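PDB 1T4W: transcription factor cep-1 from Caenorhabditis elegans, which activates transcription from p53-type DNA consensus sites, promoting apoptosis after genotoxic or cellular stress and ensuring proper meiotic chromosome segregation. Local coordinates for residues 99-111 and 122-136. Residues are numbered along the deposited sequence; the frame is centred on the assembly and turned at random.
Sequences SFFYIRNSEHEFS and LIMYPGAVQANFDII
His108 drops its imidazole into the bend of residues 122-136, where the chain turns from strand 122-123 to strand 130-136. With CG anti to the carbonyl carbon (chi1 -68°), the ring reaches past Ala131 so that His108 NE2 donates to Gln130 O at 3.0 Å, the acceptor lying almost exactly in the ring plane. Met124 covers one face, its CG over the ring centre and its SD 3.6 Å from His108 NE2; Glu107 CG lies over the opposite face, toward the rim. Around the edge come Ala131 CB and Tyr125 CE2, the latter 3.6 Å from His108 CE1, with the two rings inclined at 52°. Cutting this side chain back to an alanine would probably leave Gln130 O without its donor and open a gap between Met124 and Ala131. Next door, the extended Glu107 chain brings its carboxylate nearly coplanar with the Asn132 amide, yet OE2 bonds the backbone instead, taking Asn132 N at 2.8 Å on its anti lone pair. A water joins Ser106 OG, His108 N and Asn132 O.

Here the chain passes from one sheet of the p53-like beta-sandwich to the other: strand 101-104 edges the four-stranded sheet beside 130-137, and the following turn leads to the hairpin 109-113/119-123 at the border of the larger sheet. Just past the end of strand 101-104, Asn105 ND2 donates to Asp134 OD2 at 2.8 Å, amide and carboxylate planes almost perpendicular. On the inner side, Ile135 CG1 is anti to the backbone N (chi1 179°), which carries CD1 to 3.4 Å from Phe101 CD2, and Ile103 lays CG2 and CD1 against Phe133. Phe120 meets the Phe101 ring edge-to-face. At the hairpin, Leu122 CD2 presses on Phe110 CB at 3.4 Å.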
loop_
_atom_site.group_PDB
_atom_site.type_symbol
_atom_site.label_atom_id
_atom_site.label_comp_id
_atom_site.label_asym_id
_atom_site.label_seq_id
_atom_site.Cartn_x
_atom_site.Cartn_y
_atom_site.Cartn_z
ATOM N N SER A 99 12.779 7.172 1.164
ATOM C CA SER A 99 11.431 6.595 1.185
ATOM C C SER A 99 11.515 5.120 0.790
ATOM O O SER A 99 12.230 4.753 -0.145
ATOM C CB SER A 99 10.500 7.320 0.218
ATOM O OG SER A 99 9.178 6.828 0.356
ATOM N N PHE A 100 10.795 4.275 1.513
ATOM C CA PHE A 100 10.798 2.849 1.225
ATOM C C PHE A 100 10.125 2.575 -0.137
ATOM O O PHE A 100 10.508 1.651 -0.876
ATOM C CB PHE A 100 10.055 2.108 2.347
ATOM C CG PHE A 100 10.355 0.625 2.406
ATOM C CD1 PHE A 100 9.785 -0.260 1.486
ATOM C CD2 PHE A 100 11.247 0.122 3.354
ATOM C CE1 PHE A 100 10.105 -1.641 1.504
ATOM C CE2 PHE A 100 11.579 -1.249 3.381
ATOM C CZ PHE A 100 11.006 -2.124 2.453
ATOM N N PHE A 101 9.145 3.408 -0.478
ATOM C CA PHE A 101 8.382 3.221 -1.709
ATOM C C PHE A 101 8.172 4.498 -2.507
ATOM O O PHE A 101 8.297 5.596 -1.980
ATOM C CB PHE A 101 7.008 2.622 -1.376
ATOM C CG PHE A 101 6.090 3.569 -0.642
ATOM C CD1 PHE A 101 6.367 3.958 0.658
ATOM C CD2 PHE A 101 4.956 4.092 -1.269
ATOM C CE1 PHE A 101 5.533 4.860 1.342
ATOM C CE2 PHE A 101 4.111 4.986 -0.605
ATOM C CZ PHE A 101 4.399 5.371 0.708
ATOM N N TYR A 102 7.824 4.338 -3.779
ATOM C CA TYR A 102 7.568 5.471 -4.665
ATOM C C TYR A 102 6.320 5.220 -5.519
ATOM O O TYR A 102 5.854 4.082 -5.659
ATOM C CB TYR A 102 8.774 5.728 -5.578
ATOM C CG TYR A 102 10.068 5.932 -4.817
ATOM C CD1 TYR A 102 10.863 4.843 -4.435
ATOM C CD2 TYR A 102 10.465 7.213 -4.416
ATOM C CE1 TYR A 102 12.020 5.028 -3.667
ATOM C CE2 TYR A 102 11.604 7.405 -3.653
ATOM C CZ TYR A 102 12.375 6.309 -3.276
ATOM O OH TYR A 102 13.463 6.517 -2.471
ATOM N N ILE A 103 5.794 6.298 -6.085
ATOM C CA ILE A 103 4.601 6.255 -6.912
ATOM C C ILE A 103 4.985 6.659 -8.336
ATOM O O ILE A 103 5.590 7.712 -8.553
ATOM C CB ILE A 103 3.538 7.241 -6.339
ATOM C CG1 ILE A 103 3.251 6.883 -4.873
ATOM C CG2 ILE A 103 2.259 7.220 -7.184
ATOM C CD1 ILE A 103 2.710 5.475 -4.658
ATOM N N ARG A 104 4.637 5.820 -9.307
ATOM C CA ARG A 104 4.960 6.093 -10.704
ATOM C C ARG A 104 3.722 5.903 -11.579
ATOM O O ARG A 104 2.759 5.213 -11.196
ATOM C CB ARG A 104 6.076 5.153 -11.187
ATOM C CG ARG A 104 7.374 5.219 -10.367
ATOM C CD ARG A 104 8.107 6.546 -10.553
ATOM N NE ARG A 104 8.584 6.728 -11.926
ATOM C CZ ARG A 104 9.719 6.224 -12.405
ATOM N NH1 ARG A 104 10.512 5.499 -11.627
ATOM N NH2 ARG A 104 10.064 6.444 -13.665
ATOM N N ASN A 105 3.769 6.500 -12.763
ATOM C CA ASN A 105 2.671 6.426 -13.718
ATOM C C ASN A 105 1.361 6.748 -13.030
ATOM O O ASN A 105 0.356 6.076 -13.238
ATOM C CB ASN A 105 2.608 5.030 -14.349
ATOM C CG ASN A 105 3.882 4.688 -15.089
ATOM O OD1 ASN A 105 4.318 5.441 -15.960
ATOM N ND2 ASN A 105 4.497 3.564 -14.739
ATOM N N SER A 106 1.377 7.795 -12.214
ATOM C CA SER A 106 0.180 8.197 -11.500
ATOM C C SER A 106 -0.655 9.060 -12.405
ATOM O O SER A 106 -0.153 10.053 -12.976
ATOM C CB SER A 106 0.544 9.015 -10.249
ATOM O OG SER A 106 -0.634 9.440 -9.582
ATOM N N GLU A 107 -1.926 8.693 -12.534
ATOM C CA GLU A 107 -2.838 9.461 -13.364
ATOM C C GLU A 107 -3.096 10.794 -12.647
ATOM O O GLU A 107 -3.345 11.805 -13.285
ATOM C CB GLU A 107 -4.160 8.706 -13.570
ATOM C CG GLU A 107 -4.953 8.531 -12.282
ATOM C CD GLU A 107 -6.402 8.126 -12.521
ATOM O OE1 GLU A 107 -7.062 8.729 -13.397
ATOM O OE2 GLU A 107 -6.888 7.216 -11.824
ATOM N N HIS A 108 -3.015 10.786 -11.318
ATOM C CA HIS A 108 -3.235 11.987 -10.523
ATOM C C HIS A 108 -1.968 12.718 -10.121
ATOM O O HIS A 108 -0.905 12.110 -9.942
ATOM C CB HIS A 108 -4.026 11.635 -9.259
ATOM C CG HIS A 108 -5.436 11.224 -9.537
ATOM N ND1 HIS A 108 -6.348 12.071 -10.124
ATOM C CD2 HIS A 108 -6.097 10.066 -9.296
ATOM C CE1 HIS A 108 -7.513 11.455 -10.228
ATOM N NE2 HIS A 108 -7.386 10.238 -9.732
ATOM N N GLU A 109 -2.085 14.034 -9.980
ATOM C CA GLU A 109 -0.958 14.843 -9.540
ATOM C C GLU A 109 -0.728 14.416 -8.095
ATOM O O GLU A 109 -1.686 14.078 -7.402
ATOM C CB GLU A 109 -1.338 16.330 -9.567
ATOM C CG GLU A 109 -0.391 17.228 -8.786
ATOM C CD GLU A 109 -0.882 18.673 -8.709
ATOM O OE1 GLU A 109 -1.966 18.989 -9.254
ATOM O OE2 GLU A 109 -0.179 19.490 -8.093
ATOM N N PHE A 110 0.521 14.431 -7.630
ATOM C CA PHE A 110 0.788 14.045 -6.238
ATOM C C PHE A 110 1.930 14.862 -5.663
ATOM O O PHE A 110 2.683 15.491 -6.404
ATOM C CB PHE A 110 1.134 12.544 -6.141
ATOM C CG PHE A 110 2.409 12.166 -6.855
ATOM C CD1 PHE A 110 3.648 12.253 -6.206
ATOM C CD2 PHE A 110 2.372 11.736 -8.183
ATOM C CE1 PHE A 110 4.838 11.910 -6.873
ATOM C CE2 PHE A 110 3.546 11.393 -8.859
ATOM C CZ PHE A 110 4.784 11.478 -8.205
ATOM N N SER A 111 2.022 14.865 -4.336
ATOM C CA SER A 111 3.077 15.546 -3.598
ATOM C C SER A 111 3.514 14.556 -2.518
ATOM O O SER A 111 2.839 13.560 -2.269
ATOM C CB SER A 111 2.568 16.820 -2.924
ATOM O OG SER A 111 1.602 16.510 -1.926
ATOM N N LEU A 122 -2.172 12.283 -3.293
ATOM C CA LEU A 122 -2.667 12.496 -4.638
ATOM C C LEU A 122 -3.662 13.639 -4.595
ATOM O O LEU A 122 -4.579 13.625 -3.772
ATOM C CB LEU A 122 -3.395 11.253 -5.155
ATOM C CG LEU A 122 -2.640 9.933 -5.184
ATOM C CD1 LEU A 122 -3.479 8.901 -5.954
ATOM C CD2 LEU A 122 -1.302 10.121 -5.835
ATOM N N ILE A 123 -3.484 14.624 -5.469
ATOM C CA ILE A 123 -4.416 15.748 -5.523
ATOM C C ILE A 123 -5.410 15.425 -6.606
ATOM O O ILE A 123 -5.045 15.247 -7.769
ATOM C CB ILE A 123 -3.720 17.085 -5.866
ATOM C CG1 ILE A 123 -2.864 17.553 -4.687
ATOM C CG2 ILE A 123 -4.758 18.142 -6.167
ATOM C CD1 ILE A 123 -1.592 16.746 -4.463
ATOM N N MET A 124 -6.674 15.333 -6.225
ATOM C CA MET A 124 -7.691 15.007 -7.196
ATOM C C MET A 124 -8.674 16.122 -7.470
ATOM O O MET A 124 -8.390 17.284 -7.198
ATOM C CB MET A 124 -8.384 13.746 -6.748
ATOM C CG MET A 124 -7.309 12.664 -6.593
ATOM S SD MET A 124 -7.950 11.069 -6.246
ATOM C CE MET A 124 -8.750 11.414 -4.674
ATOM N N TYR A 125 -9.830 15.778 -8.010
ATOM C CA TYR A 125 -10.807 16.798 -8.345
ATOM C C TYR A 125 -12.184 16.296 -7.979
ATOM O O TYR A 125 -12.405 15.082 -7.881
ATOM C CB TYR A 125 -10.726 17.082 -9.843
ATOM C CG TYR A 125 -10.773 15.805 -10.643
ATOM C CD1 TYR A 125 -11.990 15.191 -10.950
ATOM C CD2 TYR A 125 -9.597 15.168 -11.037
ATOM C CE1 TYR A 125 -12.034 13.971 -11.630
ATOM C CE2 TYR A 125 -9.628 13.947 -11.716
ATOM C CZ TYR A 125 -10.846 13.357 -12.008
ATOM O OH TYR A 125 -10.871 12.154 -12.670
ATOM N N PRO A 126 -13.130 17.224 -7.769
ATOM C CA PRO A 126 -14.494 16.846 -7.410
ATOM C C PRO A 126 -14.973 15.859 -8.439
ATOM O O PRO A 126 -14.703 16.016 -9.629
ATOM C CB PRO A 126 -15.253 18.173 -7.479
ATOM C CG PRO A 126 -14.187 19.185 -7.152
ATOM C CD PRO A 126 -13.029 18.682 -7.968
ATOM N N GLY A 127 -15.658 14.830 -7.973
ATOM C CA GLY A 127 -16.169 13.818 -8.871
ATOM C C GLY A 127 -15.231 12.645 -9.130
ATOM O O GLY A 127 -15.663 11.648 -9.700
ATOM N N ALA A 128 -13.956 12.742 -8.750
ATOM C CA ALA A 128 -13.059 11.613 -9.000
ATOM C C ALA A 128 -13.520 10.446 -8.123
ATOM O O ALA A 128 -13.894 10.643 -6.967
ATOM C CB ALA A 128 -11.612 12.002 -8.680
ATOM N N VAL A 129 -13.532 9.235 -8.671
ATOM C CA VAL A 129 -13.967 8.067 -7.900
ATOM C C VAL A 129 -12.965 6.912 -8.020
ATOM O O VAL A 129 -13.233 5.791 -7.592
ATOM C CB VAL A 129 -15.356 7.570 -8.362
ATOM C CG1 VAL A 129 -16.429 8.641 -8.080
ATOM C CG2 VAL A 129 -15.313 7.251 -9.869
ATOM N N GLN A 130 -11.811 7.185 -8.612
ATOM C CA GLN A 130 -10.802 6.140 -8.751
ATOM C C GLN A 130 -9.433 6.758 -8.856
ATOM O O GLN A 130 -9.279 7.904 -9.263
ATOM C CB GLN A 130 -11.066 5.284 -10.006
ATOM C CG GLN A 130 -10.167 4.033 -10.131
ATOM C CD GLN A 130 -10.674 3.046 -11.184
ATOM O OE1 GLN A 130 -11.872 2.858 -11.319
ATOM N NE2 GLN A 130 -9.762 2.403 -11.914
ATOM N N ALA A 131 -8.421 6.013 -8.444
ATOM C CA ALA A 131 -7.077 6.521 -8.587
ATOM C C ALA A 131 -6.243 5.340 -9.023
ATOM O O ALA A 131 -6.264 4.287 -8.380
ATOM C CB ALA A 131 -6.553 7.078 -7.268
ATOM N N ASN A 132 -5.515 5.528 -10.114
ATOM C CA ASN A 132 -4.627 4.512 -10.655
ATOM C C ASN A 132 -3.188 4.982 -10.583
ATOM O O ASN A 132 -2.889 6.169 -10.780
ATOM C CB ASN A 132 -4.981 4.221 -12.113
ATOM C CG ASN A 132 -6.385 3.690 -12.265
ATOM O OD1 ASN A 132 -6.829 2.862 -11.478
ATOM N ND2 ASN A 132 -7.091 4.156 -13.287
ATOM N N PHE A 133 -2.292 4.055 -10.278
ATOM C CA PHE A 133 -0.866 4.363 -10.223
ATOM C C PHE A 133 -0.091 3.091 -9.932
ATOM O O PHE A 133 -0.657 2.085 -9.487
ATOM C CB PHE A 133 -0.566 5.404 -9.121
ATOM C CG PHE A 133 -1.037 4.990 -7.741
ATOM C CD1 PHE A 133 -0.222 4.220 -6.903
ATOM C CD2 PHE A 133 -2.311 5.327 -7.301
ATOM C CE1 PHE A 133 -0.675 3.783 -5.639
ATOM C CE2 PHE A 133 -2.782 4.896 -6.036
ATOM C CZ PHE A 133 -1.953 4.118 -5.204
ATOM N N ASP A 134 1.203 3.133 -10.206
ATOM C CA ASP A 134 2.035 2.003 -9.866
ATOM C C ASP A 134 2.761 2.361 -8.603
ATOM O O ASP A 134 3.090 3.525 -8.383
ATOM C CB ASP A 134 3.094 1.729 -10.913
ATOM C CG ASP A 134 2.511 1.223 -12.192
ATOM O OD1 ASP A 134 1.578 0.399 -12.117
ATOM O OD2 ASP A 134 2.996 1.649 -13.255
ATOM N N ILE A 135 2.977 1.373 -7.752
ATOM C CA ILE A 135 3.791 1.609 -6.576
ATOM C C ILE A 135 5.014 0.710 -6.765
ATOM O O ILE A 135 4.911 -0.383 -7.340
ATOM C CB ILE A 135 3.062 1.245 -5.275
ATOM C CG1 ILE A 135 3.987 1.506 -4.087
ATOM C CG2 ILE A 135 2.601 -0.193 -5.326
ATOM C CD1 ILE A 135 3.265 1.569 -2.738
ATOM N N ILE A 136 6.182 1.172 -6.326
ATOM C CA ILE A 136 7.384 0.361 -6.469
ATOM C C ILE A 136 8.162 0.406 -5.148
ATOM O O ILE A 136 8.325 1.475 -4.557
ATOM C CB ILE A 136 8.235 0.854 -7.690
ATOM C CG1 ILE A 136 9.479 -0.021 -7.841
ATOM C CG2 ILE A 136 8.665 2.324 -7.501
ATOM C CD1 ILE A 136 10.337 0.372 -9.028
HETATM O O HOH W 1 -3.034 8.470 -9.375
HETATM O O HOH W 2 -4.599 15.269 -10.338
#